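Local coordinates for protein crossover junction endodeoxyribonuclease Hjc (Sulfolobus solfataricus, PDB 4TKD) that resolves Holliday junctions during genetic recombination, as a magnesium-dependent endonuclease that places paired nicks in opposing strands of four-way DNA junctions, at residues A10-I15 against I40-A45; E72-F77 against I98-L103; N14-L19 against F24-A29. All blocks are in the same frame, centred on the assembly; numbering follows the deposited sequence.

Contact 1: residues A10-I15 against I40-A45; sequences AVERNI and IPDIIA
Glu12 and Ile43 lie alongside each other, pointing opposite ways, the glutamate leaving helix 10-21 toward the loop before strand 43-47 while the isoleucine comes back toward the helix. Glu12 has its CG anti to the backbone N (chi1 -160°) and its chain stays extended beyond that, which carries the carboxylate clear of the helix. On the way its CG lies 3.8 Å from CD1 of Ile43. One helical turn on, the Ile15 branch methyl CG2 meets the same Ile43 CD1, also at 3.8 Å, so that this single methyl group is gripped between the stem of an acid and a buried aliphatic side chain.

Farther out, the Glu12 side chain crosses that of Asp42 at about a right angle. Glu12 OE1 comes to 3.6 Å from Asp42 CB, the two carboxylate planes are turned 50° apart, and no hydrogen bond joins the segments. Asp42 OD2 is instead held by the backbone N of Met56, and Asp42 N bonds to Glu55 OE1. Asp42 and Ile43 both face Ile54 in a classic beta bulge, at the start of strand 43-47.

Glu12, Asp42 and Glu55 are the probable magnesium ligands; Pro41-Asp42 and Glu55 to Lys57, the predicted transition-state stabiliser, fit the PD-(D/E)XK nuclease motif.

Contact 2: residues E72-F77 against I98-L103; sequences EGIIEF and IPFEKL
Phe100 reaches across from the 3-10 turn after strand 97-99 to Ile74 and Ile75 of helix 68-81, the helix of the beta-alpha-beta crossover that joins the parallel strands 50-58 and 84-90. The contact therefore packs the crossover helix against the turn that leaves edge strand 97-99.

Following 98-103 in order, Ile98 is still in the strand, its backbone bonded to Leu87 and its side chain lying on Val89 and Ile64. Pro99 ends the strand and packs on Ala131 of the third subunit, while its carbonyl O takes the backbone N of Lys102 at 3.0 Å and so closes the turn.

Phe100 then lays its ring against the helix, crossing both isoleucines at about a right angle. Ile74 CD1 lies 3.5 Å from Phe100 CE1 and nearly as close to CZ. It gets there because Ile74 CG1 is wedged between the backbone N and the carbonyl carbon (chi1 61°). Ile75 meets the CD2-CE2 side, its CG1 lying 3.6 Å from Phe100 CE2 and its CD1 3.7 Å from the same CE2. The contact is wholly apolar. Leu85 of strand 84-90 touches both Phe100 and Ile74, and Ile74 also lies against Glu55, a probable magnesium ligand.

Glu101 and Lys102 turn to the assembly: Glu101 packs on Ile133 of the third subunit, and Lys102 NZ donates to Glu130 O of that same chain. Leu103, which also packs on Tyr111 and Val66 of the smaller sheet, folds back to the ring, with its CD1 3.7 Å above the plane of Phe100 and offset toward the rim.

Contact 3: residues N14-L19 against F24-A29; sequences NIVSRL and FAVVRA
Leu19 and Phe24 bring helix 10-21 and strand 25-28 together where the chain doubles back: the two axes run nearly antiparallel, at 162°, and come within 8.6 Å. A single backbone bond ties this end, from Phe24 N to Leu19 O at 3.1 Å, with the donor tilted out of the carbonyl plane. The same Leu19 O is also touched by Phe24 CD1, at 3.3 Å, so the ring begins right beside the carbonyl.

From there the Leu19 side chain lies across the Phe24 ring, crossing it at a slant. Its CD2 methyl stands over one face in a CH-pi contact, 4.3 Å from the centroid of the Phe24 ring and 15° off the normal, shifted a little toward the rim. The stem of Leu19 serves a second partner: its CB rests 3.8 Å from Val26 CG2.

Val26 splits its two methyls between successive turns of the helix. While CG2 takes Leu19, Val26 CG1, anti to the backbone N (chi1 -170°), is met at 4.0 Å by both CG1 and CG2 of Val16. Looser and more peripheral, Arg28 CG passes 4.3 Å from Val16 CG2, and its chain continues toward Glu12.

In this helix-turn-strand unit the N-terminal helix folds back on edge strand 25-28 of the nuclease's mixed sheet. Leu19 also packs on Ile54 of strand 50-58 and on Val126 of helix 122-133, Phe24 lies on Ala45 and Ile52, and Val26 touches Ile43. Helix 10-21 thus rests on the sheet beside helix 122-133, while Val27 packs on Pro30 of the second subunit.

How the contacts relate
From the N terminus, helix 10-21 opens both contacts 1 and 3, which share Asn14 and Ile15. Contact 3 closes first, over the short turn into strand 25-28; contact 1 closes around it, once the chain has returned through residues 40-45 to strand 43-47. The two strands are sheet neighbours, joined by Ile44 N to Val27 O and Asp42 O to Ala29 N. Contact 2 comes later, in series, and closes the loop from helix 68-81 through strand 84-90 to the sheet's other edge. Its centre and those of the other two lie on opposite sides of the chain's centre, yet Phe77 touches Pro41 and Ile44, bringing 72-77 against 40-45.

Contact 1: residues A10-I15 against I40-A45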
ATOM      1  N   ALA C  10      27.488  -6.814  10.119  1.00 65.49           N
ATOM      2  CA  ALA C  10      28.230  -6.262   8.979  1.00 64.18           C
ATOM      3  C   ALA C  10      27.274  -5.940   7.812  1.00 65.28           C
ATOM      4  O   ALA C  10      27.447  -4.924   7.131  1.00 63.18           O
ATOM      5  CB  ALA C  10      29.311  -7.231   8.530  1.00 64.94           C
ATOM      6  N   VAL C  11      26.264  -6.813   7.598  1.00 60.69           N
ATOM      7  CA  VAL C  11      25.224  -6.662   6.575  1.00 59.31           C
ATOM      8  C   VAL C  11      24.346  -5.458   6.973  1.00 62.04           C
ATOM      9  O   VAL C  11      24.039  -4.621   6.126  1.00 62.08           O
ATOM     10  CB  VAL C  11      24.388  -7.967   6.389  1.00 62.42           C
ATOM     11  CG1 VAL C  11      23.320  -7.806   5.309  1.00 61.86           C
ATOM     12  CG2 VAL C  11      25.286  -9.156   6.058  1.00 62.36           C
ATOM     13  N   GLU C  12      23.977  -5.375   8.268  1.00 57.50           N
ATOM     14  CA  GLU C  12      23.172  -4.301   8.835  1.00 56.85           C
ATOM     15  C   GLU C  12      23.908  -2.975   8.643  1.00 58.71           C
ATOM     16  O   GLU C  12      23.309  -2.028   8.139  1.00 58.90           O
ATOM     17  CB  GLU C  12      22.876  -4.576  10.317  1.00 58.50           C
ATOM     18  CG  GLU C  12      21.684  -3.798  10.876  1.00 74.04           C
ATOM     19  CD  GLU C  12      21.088  -4.268  12.193  1.00100.36           C
ATOM     20  OE1 GLU C  12      20.311  -3.499  12.810  1.00106.73           O
ATOM     21  OE2 GLU C  12      21.396  -5.407  12.613  1.00 93.74           O
ATOM     22  N   ARG C  13      25.228  -2.942   8.957  1.00 53.59           N
ATOM     23  CA  ARG C  13      26.100  -1.762   8.786  1.00 53.11           C
ATOM     24  C   ARG C  13      26.188  -1.328   7.327  1.00 54.45           C
ATOM     25  O   ARG C  13      26.078  -0.137   7.058  1.00 53.67           O
ATOM     26  CB  ARG C  13      27.504  -1.977   9.385  1.00 55.03           C
ATOM     27  CG  ARG C  13      27.534  -1.745  10.889  1.00 72.34           C
ATOM     28  CD  ARG C  13      28.904  -1.920  11.510  1.00 89.27           C
ATOM     29  NE  ARG C  13      29.013  -1.195  12.778  1.00108.91           N
ATOM     30  CZ  ARG C  13      28.745  -1.714  13.974  1.00129.80           C
ATOM     31  NH1 ARG C  13      28.340  -2.975  14.085  1.00119.25           N
ATOM     32  NH2 ARG C  13      28.877  -0.974  15.070  1.00118.22           N
ATOM     33  N   ASN C  14      26.339  -2.302   6.389  1.00 49.45           N
ATOM     34  CA  ASN C  14      26.374  -2.132   4.930  1.00 48.35           C
ATOM     35  C   ASN C  14      25.066  -1.533   4.397  1.00 50.65           C
ATOM     36  O   ASN C  14      25.104  -0.751   3.452  1.00 50.38           O
ATOM     37  CB  ASN C  14      26.590  -3.497   4.262  1.00 51.26           C
ATOM     38  CG  ASN C  14      27.820  -3.636   3.378  1.00 80.67           C
ATOM     39  OD1 ASN C  14      27.793  -4.357   2.371  1.00 76.60           O
ATOM     40  ND2 ASN C  14      28.942  -3.011   3.751  1.00 69.71           N
ATOM     41  N   ILE C  15      23.905  -1.938   4.977  1.00 45.47           N
ATOM     42  CA  ILE C  15      22.580  -1.441   4.583  1.00 43.66           C
ATOM     43  C   ILE C  15      22.430   0.019   5.050  1.00 46.20           C
ATOM     44  O   ILE C  15      22.027   0.878   4.261  1.00 45.41           O
ATOM     45  CB  ILE C  15      21.431  -2.370   5.085  1.00 45.59           C
ATOM     46  CG1 ILE C  15      21.489  -3.755   4.398  1.00 45.75           C
ATOM     47  CG2 ILE C  15      20.057  -1.710   4.873  1.00 45.74           C
ATOM     48  CD1 ILE C  15      20.548  -4.863   4.974  1.00 46.59           C
ATOM     49  N   ILE C  40      10.407  -3.081  17.569  1.00 34.92           N
ATOM     50  CA  ILE C  40      10.739  -1.970  16.690  1.00 31.75           C
ATOM     51  C   ILE C  40      11.568  -2.542  15.560  1.00 32.00           C
ATOM     52  O   ILE C  40      12.517  -3.291  15.828  1.00 30.81           O
ATOM     53  CB  ILE C  40      11.513  -0.874  17.503  1.00 34.16           C
ATOM     54  CG1 ILE C  40      10.584  -0.200  18.571  1.00 35.39           C
ATOM     55  CG2 ILE C  40      12.156   0.195  16.598  1.00 30.67           C
ATOM     56  CD1 ILE C  40      11.323   0.565  19.638  1.00 46.02           C
ATOM     57  N   PRO C  41      11.271  -2.209  14.286  1.00 28.93           N
ATOM     58  CA  PRO C  41      12.150  -2.681  13.183  1.00 28.56           C
ATOM     59  C   PRO C  41      13.633  -2.310  13.396  1.00 31.68           C
ATOM     60  O   PRO C  41      13.932  -1.239  13.940  1.00 28.72           O
ATOM     61  CB  PRO C  41      11.559  -1.992  11.949  1.00 29.95           C
ATOM     62  CG  PRO C  41      10.136  -1.675  12.338  1.00 32.83           C
ATOM     63  CD  PRO C  41      10.204  -1.322  13.780  1.00 28.72           C
ATOM     64  N   ASP C  42      14.556  -3.222  13.010  1.00 29.41           N
ATOM     65  CA  ASP C  42      16.019  -3.081  13.143  1.00 29.50           C
ATOM     66  C   ASP C  42      16.550  -1.826  12.536  1.00 35.30           C
ATOM     67  O   ASP C  42      17.446  -1.211  13.112  1.00 35.55           O
ATOM     68  CB  ASP C  42      16.771  -4.297  12.556  1.00 31.31           C
ATOM     69  CG  ASP C  42      16.497  -5.572  13.323  1.00 42.30           C
ATOM     70  OD1 ASP C  42      16.558  -5.540  14.571  1.00 45.68           O
ATOM     71  OD2 ASP C  42      16.221  -6.600  12.679  1.00 40.62           O
ATOM     72  N   ILE C  43      16.009  -1.445  11.372  1.00 31.67           N
ATOM     73  CA  ILE C  43      16.438  -0.260  10.650  1.00 30.83           C
ATOM     74  C   ILE C  43      15.224   0.539  10.252  1.00 34.50           C
ATOM     75  O   ILE C  43      14.267  -0.007   9.673  1.00 34.04           O
ATOM     76  CB  ILE C  43      17.284  -0.627   9.399  1.00 34.39           C
ATOM     77  CG1 ILE C  43      18.551  -1.450   9.752  1.00 34.48           C
ATOM     78  CG2 ILE C  43      17.645   0.633   8.583  1.00 35.71           C
ATOM     79  CD1 ILE C  43      19.209  -2.177   8.533  1.00 36.59           C
ATOM     80  N   ILE C  44      15.276   1.841  10.554  1.00 29.27           N
ATOM     81  CA  ILE C  44      14.254   2.784  10.163  1.00 29.24           C
ATOM     82  C   ILE C  44      14.976   3.809   9.314  1.00 33.33           C
ATOM     83  O   ILE C  44      15.916   4.444   9.785  1.00 33.31           O
ATOM     84  CB  ILE C  44      13.507   3.418  11.366  1.00 31.16           C
ATOM     85  CG1 ILE C  44      12.718   2.355  12.122  1.00 31.02           C
ATOM     86  CG2 ILE C  44      12.572   4.547  10.907  1.00 29.47           C
ATOM     87  CD1 ILE C  44      12.423   2.729  13.557  1.00 34.68           C
ATOM     88  N   ALA C  45      14.579   3.925   8.053  1.00 29.58           N
ATOM     89  CA  ALA C  45      15.193   4.873   7.135  1.00 28.89           C
ATOM     90  C   ALA C  45      14.138   5.841   6.643  1.00 31.81           C
ATOM     91  O   ALA C  45      13.051   5.434   6.245  1.00 30.35           O
ATOM     92  CB  ALA C  45      15.844   4.145   5.974  1.00 29.56           C
TER

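Contact 2: residues E72-F77 against I98-L103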
ATOM      1  N   GLU C  72       3.935  -9.729  14.382  1.00 29.12           N
ATOM      2  CA  GLU C  72       2.753  -8.909  14.670  1.00 29.83           C
ATOM      3  C   GLU C  72       3.090  -7.479  15.065  1.00 32.68           C
ATOM      4  O   GLU C  72       2.492  -6.550  14.513  1.00 31.51           O
ATOM      5  CB  GLU C  72       1.818  -9.586  15.696  1.00 32.01           C
ATOM      6  CG  GLU C  72       1.002 -10.721  15.063  1.00 41.26           C
ATOM      7  CD  GLU C  72       0.287 -11.663  16.009  1.00 47.92           C
ATOM      8  OE1 GLU C  72       0.336 -11.429  17.237  1.00 34.72           O
ATOM      9  OE2 GLU C  72      -0.322 -12.642  15.523  1.00 42.45           O
ATOM     10  N   GLY C  73       4.095  -7.322  15.930  1.00 28.90           N
ATOM     11  CA  GLY C  73       4.561  -6.019  16.391  1.00 29.29           C
ATOM     12  C   GLY C  73       5.181  -5.175  15.303  1.00 32.80           C
ATOM     13  O   GLY C  73       4.877  -3.988  15.229  1.00 33.95           O
ATOM     14  N   ILE C  74       6.016  -5.775  14.418  1.00 28.47           N
ATOM     15  CA  ILE C  74       6.630  -5.025  13.317  1.00 27.46           C
ATOM     16  C   ILE C  74       5.597  -4.650  12.249  1.00 29.89           C
ATOM     17  O   ILE C  74       5.709  -3.580  11.656  1.00 26.20           O
ATOM     18  CB  ILE C  74       7.982  -5.576  12.766  1.00 30.46           C
ATOM     19  CG1 ILE C  74       7.829  -7.002  12.194  1.00 32.06           C
ATOM     20  CG2 ILE C  74       9.091  -5.464  13.813  1.00 28.19           C
ATOM     21  CD1 ILE C  74       8.933  -7.516  11.330  1.00 43.56           C
ATOM     22  N   ILE C  75       4.577  -5.537  12.029  1.00 28.22           N
ATOM     23  CA  ILE C  75       3.478  -5.329  11.074  1.00 27.25           C
ATOM     24  C   ILE C  75       2.668  -4.104  11.561  1.00 30.90           C
ATOM     25  O   ILE C  75       2.276  -3.234  10.769  1.00 32.23           O
ATOM     26  CB  ILE C  75       2.594  -6.621  10.950  1.00 29.30           C
ATOM     27  CG1 ILE C  75       3.270  -7.704  10.072  1.00 29.33           C
ATOM     28  CG2 ILE C  75       1.189  -6.301  10.393  1.00 28.05           C
ATOM     29  CD1 ILE C  75       2.741  -9.133  10.288  1.00 28.53           C
ATOM     30  N   GLU C  76       2.422  -4.059  12.861  1.00 26.51           N
ATOM     31  CA  GLU C  76       1.647  -3.010  13.515  1.00 25.51           C
ATOM     32  C   GLU C  76       2.389  -1.647  13.471  1.00 29.85           C
ATOM     33  O   GLU C  76       1.777  -0.614  13.180  1.00 30.34           O
ATOM     34  CB  GLU C  76       1.313  -3.418  14.961  1.00 26.15           C
ATOM     35  CG  GLU C  76       0.007  -4.175  15.179  1.00 29.34           C
ATOM     36  CD  GLU C  76      -1.248  -3.547  14.601  1.00 39.03           C
ATOM     37  OE1 GLU C  76      -1.555  -3.891  13.443  1.00 29.52           O
ATOM     38  OE2 GLU C  76      -2.000  -2.872  15.334  1.00 39.78           O
ATOM     39  N   PHE C  77       3.700  -1.659  13.727  1.00 23.54           N
ATOM     40  CA  PHE C  77       4.556  -0.460  13.652  1.00 22.03           C
ATOM     41  C   PHE C  77       4.486   0.073  12.207  1.00 26.44           C
ATOM     42  O   PHE C  77       4.235   1.259  12.024  1.00 24.81           O
ATOM     43  CB  PHE C  77       6.013  -0.831  14.026  1.00 23.29           C
ATOM     44  CG  PHE C  77       6.987   0.306  14.227  1.00 23.49           C
ATOM     45  CD1 PHE C  77       7.608   0.916  13.139  1.00 23.40           C
ATOM     46  CD2 PHE C  77       7.298   0.757  15.510  1.00 26.22           C
ATOM     47  CE1 PHE C  77       8.511   1.964  13.326  1.00 25.15           C
ATOM     48  CE2 PHE C  77       8.188   1.821  15.695  1.00 29.06           C
ATOM     49  CZ  PHE C  77       8.800   2.408  14.601  1.00 26.52           C
ATOM     50  N   ILE C  98      13.059  -8.651   1.225  1.00 34.43           N
ATOM     51  CA  ILE C  98      11.779  -9.300   0.960  1.00 33.32           C
ATOM     52  C   ILE C  98      10.630  -8.453   1.499  1.00 36.60           C
ATOM     53  O   ILE C  98      10.566  -8.246   2.712  1.00 36.24           O
ATOM     54  CB  ILE C  98      11.754 -10.770   1.477  1.00 35.33           C
ATOM     55  CG1 ILE C  98      12.817 -11.613   0.737  1.00 36.83           C
ATOM     56  CG2 ILE C  98      10.362 -11.396   1.335  1.00 34.04           C
ATOM     57  CD1 ILE C  98      13.307 -12.858   1.498  1.00 43.62           C
ATOM     58  N   PRO C  99       9.699  -7.971   0.630  1.00 32.72           N
ATOM     59  CA  PRO C  99       8.532  -7.221   1.149  1.00 32.88           C
ATOM     60  C   PRO C  99       7.768  -8.113   2.117  1.00 37.27           C
ATOM     61  O   PRO C  99       7.552  -9.292   1.825  1.00 35.19           O
ATOM     62  CB  PRO C  99       7.700  -6.912  -0.103  1.00 34.14           C
ATOM     63  CG  PRO C  99       8.665  -7.064  -1.252  1.00 37.62           C
ATOM     64  CD  PRO C  99       9.599  -8.168  -0.830  1.00 33.50           C
ATOM     65  N   PHE C 100       7.438  -7.584   3.312  1.00 34.01           N
ATOM     66  CA  PHE C 100       6.782  -8.361   4.345  1.00 34.54           C
ATOM     67  C   PHE C 100       5.517  -9.087   3.918  1.00 41.44           C
ATOM     68  O   PHE C 100       5.234 -10.162   4.464  1.00 40.86           O
ATOM     69  CB  PHE C 100       6.542  -7.542   5.607  1.00 36.53           C
ATOM     70  CG  PHE C 100       6.814  -8.354   6.841  1.00 38.82           C
ATOM     71  CD1 PHE C 100       8.120  -8.609   7.254  1.00 43.82           C
ATOM     72  CD2 PHE C 100       5.767  -8.868   7.596  1.00 41.96           C
ATOM     73  CE1 PHE C 100       8.369  -9.370   8.402  1.00 45.58           C
ATOM     74  CE2 PHE C 100       6.017  -9.627   8.745  1.00 45.05           C
ATOM     75  CZ  PHE C 100       7.313  -9.878   9.136  1.00 44.06           C
ATOM     76  N   GLU C 101       4.780  -8.513   2.941  1.00 38.69           N
ATOM     77  CA  GLU C 101       3.541  -9.067   2.373  1.00 40.24           C
ATOM     78  C   GLU C 101       3.745 -10.363   1.582  1.00 45.42           C
ATOM     79  O   GLU C 101       2.772 -11.076   1.351  1.00 45.24           O
ATOM     80  CB  GLU C 101       2.759  -8.046   1.528  1.00 41.76           C
ATOM     81  CG  GLU C 101       3.613  -7.097   0.717  1.00 54.33           C
ATOM     82  CD  GLU C 101       3.872  -5.809   1.463  1.00 64.60           C
ATOM     83  OE1 GLU C 101       4.850  -5.792   2.236  1.00 42.37           O
ATOM     84  OE2 GLU C 101       3.031  -4.883   1.393  1.00 58.74           O
ATOM     85  N   LYS C 102       5.002 -10.686   1.205  1.00 42.02           N
ATOM     86  CA  LYS C 102       5.350 -11.916   0.487  1.00 41.66           C
ATOM     87  C   LYS C 102       5.448 -13.089   1.460  1.00 49.12           C
ATOM     88  O   LYS C 102       5.374 -14.238   1.016  1.00 51.31           O
ATOM     89  CB  LYS C 102       6.683 -11.759  -0.270  1.00 42.60           C
ATOM     90  CG  LYS C 102       6.724 -10.585  -1.249  1.00 42.85           C
ATOM     91  CD  LYS C 102       6.453 -10.974  -2.692  1.00 48.76           C
ATOM     92  CE  LYS C 102       7.709 -11.368  -3.446  1.00 50.34           C
ATOM     93  NZ  LYS C 102       7.525 -11.257  -4.922  1.00 48.27           N
ATOM     94  N   LEU C 103       5.627 -12.818   2.781  1.00 44.52           N
ATOM     95  CA  LEU C 103       5.737 -13.899   3.758  1.00 44.37           C
ATOM     96  C   LEU C 103       4.381 -14.571   3.954  1.00 47.27           C
ATOM     97  O   LEU C 103       3.348 -13.905   3.878  1.00 46.06           O
ATOM     98  CB  LEU C 103       6.281 -13.441   5.138  1.00 44.45           C
ATOM     99  CG  LEU C 103       7.555 -12.597   5.258  1.00 49.42           C
ATOM    100  CD1 LEU C 103       8.092 -12.674   6.673  1.00 49.99           C
ATOM    101  CD2 LEU C 103       8.640 -13.044   4.300  1.00 50.17           C
TER

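Contact 3: residues N14-L19 against F24-A29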
ATOM      1  N   ASN C  14      26.339  -2.302   6.389  1.00 49.45           N
ATOM      2  CA  ASN C  14      26.374  -2.132   4.930  1.00 48.35           C
ATOM      3  C   ASN C  14      25.066  -1.533   4.397  1.00 50.65           C
ATOM      4  O   ASN C  14      25.104  -0.751   3.452  1.00 50.38           O
ATOM      5  CB  ASN C  14      26.590  -3.497   4.262  1.00 51.26           C
ATOM      6  CG  ASN C  14      27.820  -3.636   3.378  1.00 80.67           C
ATOM      7  OD1 ASN C  14      27.793  -4.357   2.371  1.00 76.60           O
ATOM      8  ND2 ASN C  14      28.942  -3.011   3.751  1.00 69.71           N
ATOM      9  N   ILE C  15      23.905  -1.938   4.977  1.00 45.47           N
ATOM     10  CA  ILE C  15      22.580  -1.441   4.583  1.00 43.66           C
ATOM     11  C   ILE C  15      22.430   0.019   5.050  1.00 46.20           C
ATOM     12  O   ILE C  15      22.027   0.878   4.261  1.00 45.41           O
ATOM     13  CB  ILE C  15      21.431  -2.370   5.085  1.00 45.59           C
ATOM     14  CG1 ILE C  15      21.489  -3.755   4.398  1.00 45.75           C
ATOM     15  CG2 ILE C  15      20.057  -1.710   4.873  1.00 45.74           C
ATOM     16  CD1 ILE C  15      20.548  -4.863   4.974  1.00 46.59           C
ATOM     17  N   VAL C  16      22.777   0.292   6.326  1.00 43.44           N
ATOM     18  CA  VAL C  16      22.698   1.626   6.948  1.00 44.23           C
ATOM     19  C   VAL C  16      23.545   2.643   6.175  1.00 48.54           C
ATOM     20  O   VAL C  16      23.057   3.729   5.842  1.00 47.58           O
ATOM     21  CB  VAL C  16      23.039   1.585   8.467  1.00 48.25           C
ATOM     22  CG1 VAL C  16      23.251   2.981   9.037  1.00 47.56           C
ATOM     23  CG2 VAL C  16      21.948   0.856   9.259  1.00 47.87           C
ATOM     24  N   SER C  17      24.782   2.243   5.813  1.00 45.21           N
ATOM     25  CA  SER C  17      25.732   3.081   5.082  1.00 44.89           C
ATOM     26  C   SER C  17      25.248   3.423   3.675  1.00 46.90           C
ATOM     27  O   SER C  17      25.380   4.569   3.261  1.00 47.10           O
ATOM     28  CB  SER C  17      27.107   2.421   5.044  1.00 50.78           C
ATOM     29  OG  SER C  17      28.041   3.264   4.389  1.00 67.13           O
ATOM     30  N   ARG C  18      24.708   2.444   2.938  1.00 41.99           N
ATOM     31  CA  ARG C  18      24.203   2.659   1.588  1.00 40.89           C
ATOM     32  C   ARG C  18      22.929   3.504   1.569  1.00 42.50           C
ATOM     33  O   ARG C  18      22.825   4.397   0.725  1.00 42.33           O
ATOM     34  CB  ARG C  18      24.061   1.334   0.829  1.00 40.93           C
ATOM     35  CG  ARG C  18      25.257   1.102  -0.101  1.00 43.17           C
ATOM     36  CD  ARG C  18      24.895   1.269  -1.570  0.50 52.64           C
ATOM     37  NE  ARG C  18      24.546   2.647  -1.928  0.50 63.83           N
ATOM     38  CZ  ARG C  18      25.370   3.504  -2.524  0.50 79.83           C
ATOM     39  NH1 ARG C  18      24.959   4.729  -2.821  0.50 70.37           N
ATOM     40  NH2 ARG C  18      26.610   3.139  -2.836  0.50 62.56           N
ATOM     41  N   LEU C  19      22.005   3.292   2.547  1.00 37.05           N
ATOM     42  CA  LEU C  19      20.809   4.143   2.673  1.00 36.54           C
ATOM     43  C   LEU C  19      21.205   5.587   2.984  1.00 39.77           C
ATOM     44  O   LEU C  19      20.652   6.524   2.389  1.00 38.31           O
ATOM     45  CB  LEU C  19      19.812   3.596   3.709  1.00 36.62           C
ATOM     46  CG  LEU C  19      19.051   2.337   3.272  1.00 41.44           C
ATOM     47  CD1 LEU C  19      18.339   1.705   4.436  1.00 41.79           C
ATOM     48  CD2 LEU C  19      18.077   2.643   2.115  1.00 42.27           C
ATOM     49  N   PHE C  24      19.178   9.208   2.981  1.00 41.97           N
ATOM     50  CA  PHE C  24      18.231   8.829   4.029  1.00 40.01           C
ATOM     51  C   PHE C  24      18.771   9.151   5.410  1.00 41.71           C
ATOM     52  O   PHE C  24      19.969   8.988   5.650  1.00 40.74           O
ATOM     53  CB  PHE C  24      17.919   7.308   3.974  1.00 40.48           C
ATOM     54  CG  PHE C  24      16.978   6.848   2.883  1.00 40.93           C
ATOM     55  CD1 PHE C  24      17.422   6.689   1.579  1.00 43.26           C
ATOM     56  CD2 PHE C  24      15.656   6.544   3.165  1.00 42.32           C
ATOM     57  CE1 PHE C  24      16.556   6.256   0.574  1.00 43.24           C
ATOM     58  CE2 PHE C  24      14.780   6.140   2.153  1.00 44.54           C
ATOM     59  CZ  PHE C  24      15.237   6.000   0.861  1.00 42.80           C
ATOM     60  N   ALA C  25      17.858   9.542   6.330  1.00 37.28           N
ATOM     61  CA  ALA C  25      18.104   9.732   7.764  1.00 37.11           C
ATOM     62  C   ALA C  25      17.815   8.329   8.299  1.00 41.86           C
ATOM     63  O   ALA C  25      16.712   7.802   8.100  1.00 42.39           O
ATOM     64  CB  ALA C  25      17.122  10.737   8.364  1.00 37.64           C
ATOM     65  N   VAL C  26      18.851   7.668   8.825  1.00 37.74           N
ATOM     66  CA  VAL C  26      18.757   6.270   9.234  1.00 38.81           C
ATOM     67  C   VAL C  26      19.053   6.089  10.711  1.00 44.11           C
ATOM     68  O   VAL C  26      20.023   6.646  11.235  1.00 43.48           O
ATOM     69  CB  VAL C  26      19.640   5.324   8.358  1.00 43.07           C
ATOM     70  CG1 VAL C  26      19.337   3.859   8.640  1.00 43.67           C
ATOM     71  CG2 VAL C  26      19.487   5.617   6.869  1.00 42.70           C
ATOM     72  N   VAL C  27      18.225   5.260  11.359  1.00 40.45           N
ATOM     73  CA  VAL C  27      18.349   4.922  12.763  1.00 40.86           C
ATOM     74  C   VAL C  27      18.230   3.404  12.941  1.00 42.49           C
ATOM     75  O   VAL C  27      17.478   2.749  12.223  1.00 41.04           O
ATOM     76  CB  VAL C  27      17.352   5.748  13.648  1.00 45.59           C
ATOM     77  CG1 VAL C  27      15.909   5.323  13.449  1.00 44.69           C
ATOM     78  CG2 VAL C  27      17.716   5.685  15.113  1.00 46.29           C
ATOM     79  N   ARG C  28      18.966   2.864  13.915  1.00 38.90           N
ATOM     80  CA  ARG C  28      18.919   1.458  14.281  1.00 38.38           C
ATOM     81  C   ARG C  28      17.950   1.299  15.461  1.00 43.99           C
ATOM     82  O   ARG C  28      17.625   2.274  16.146  1.00 44.87           O
ATOM     83  CB  ARG C  28      20.313   0.968  14.665  1.00 38.27           C
ATOM     84  CG  ARG C  28      21.221   0.704  13.465  1.00 48.62           C
ATOM     85  CD  ARG C  28      22.671   0.580  13.904  1.00 63.57           C
ATOM     86  NE  ARG C  28      23.210  -0.765  13.679  1.00 74.56           N
ATOM     87  CZ  ARG C  28      24.318  -1.030  12.990  1.00 79.90           C
ATOM     88  NH1 ARG C  28      25.026  -0.044  12.450  1.00 53.20           N
ATOM     89  NH2 ARG C  28      24.730  -2.283  12.843  1.00 69.20           N
ATOM     90  N   ALA C  29      17.479   0.092  15.711  1.00 39.58           N
ATOM     91  CA  ALA C  29      16.599  -0.061  16.858  1.00 39.98           C
ATOM     92  C   ALA C  29      17.467  -0.241  18.117  1.00 46.14           C
ATOM     93  O   ALA C  29      18.509  -0.897  18.039  1.00 43.73           O
ATOM     94  CB  ALA C  29      15.686  -1.250  16.671  1.00 40.23           C
TER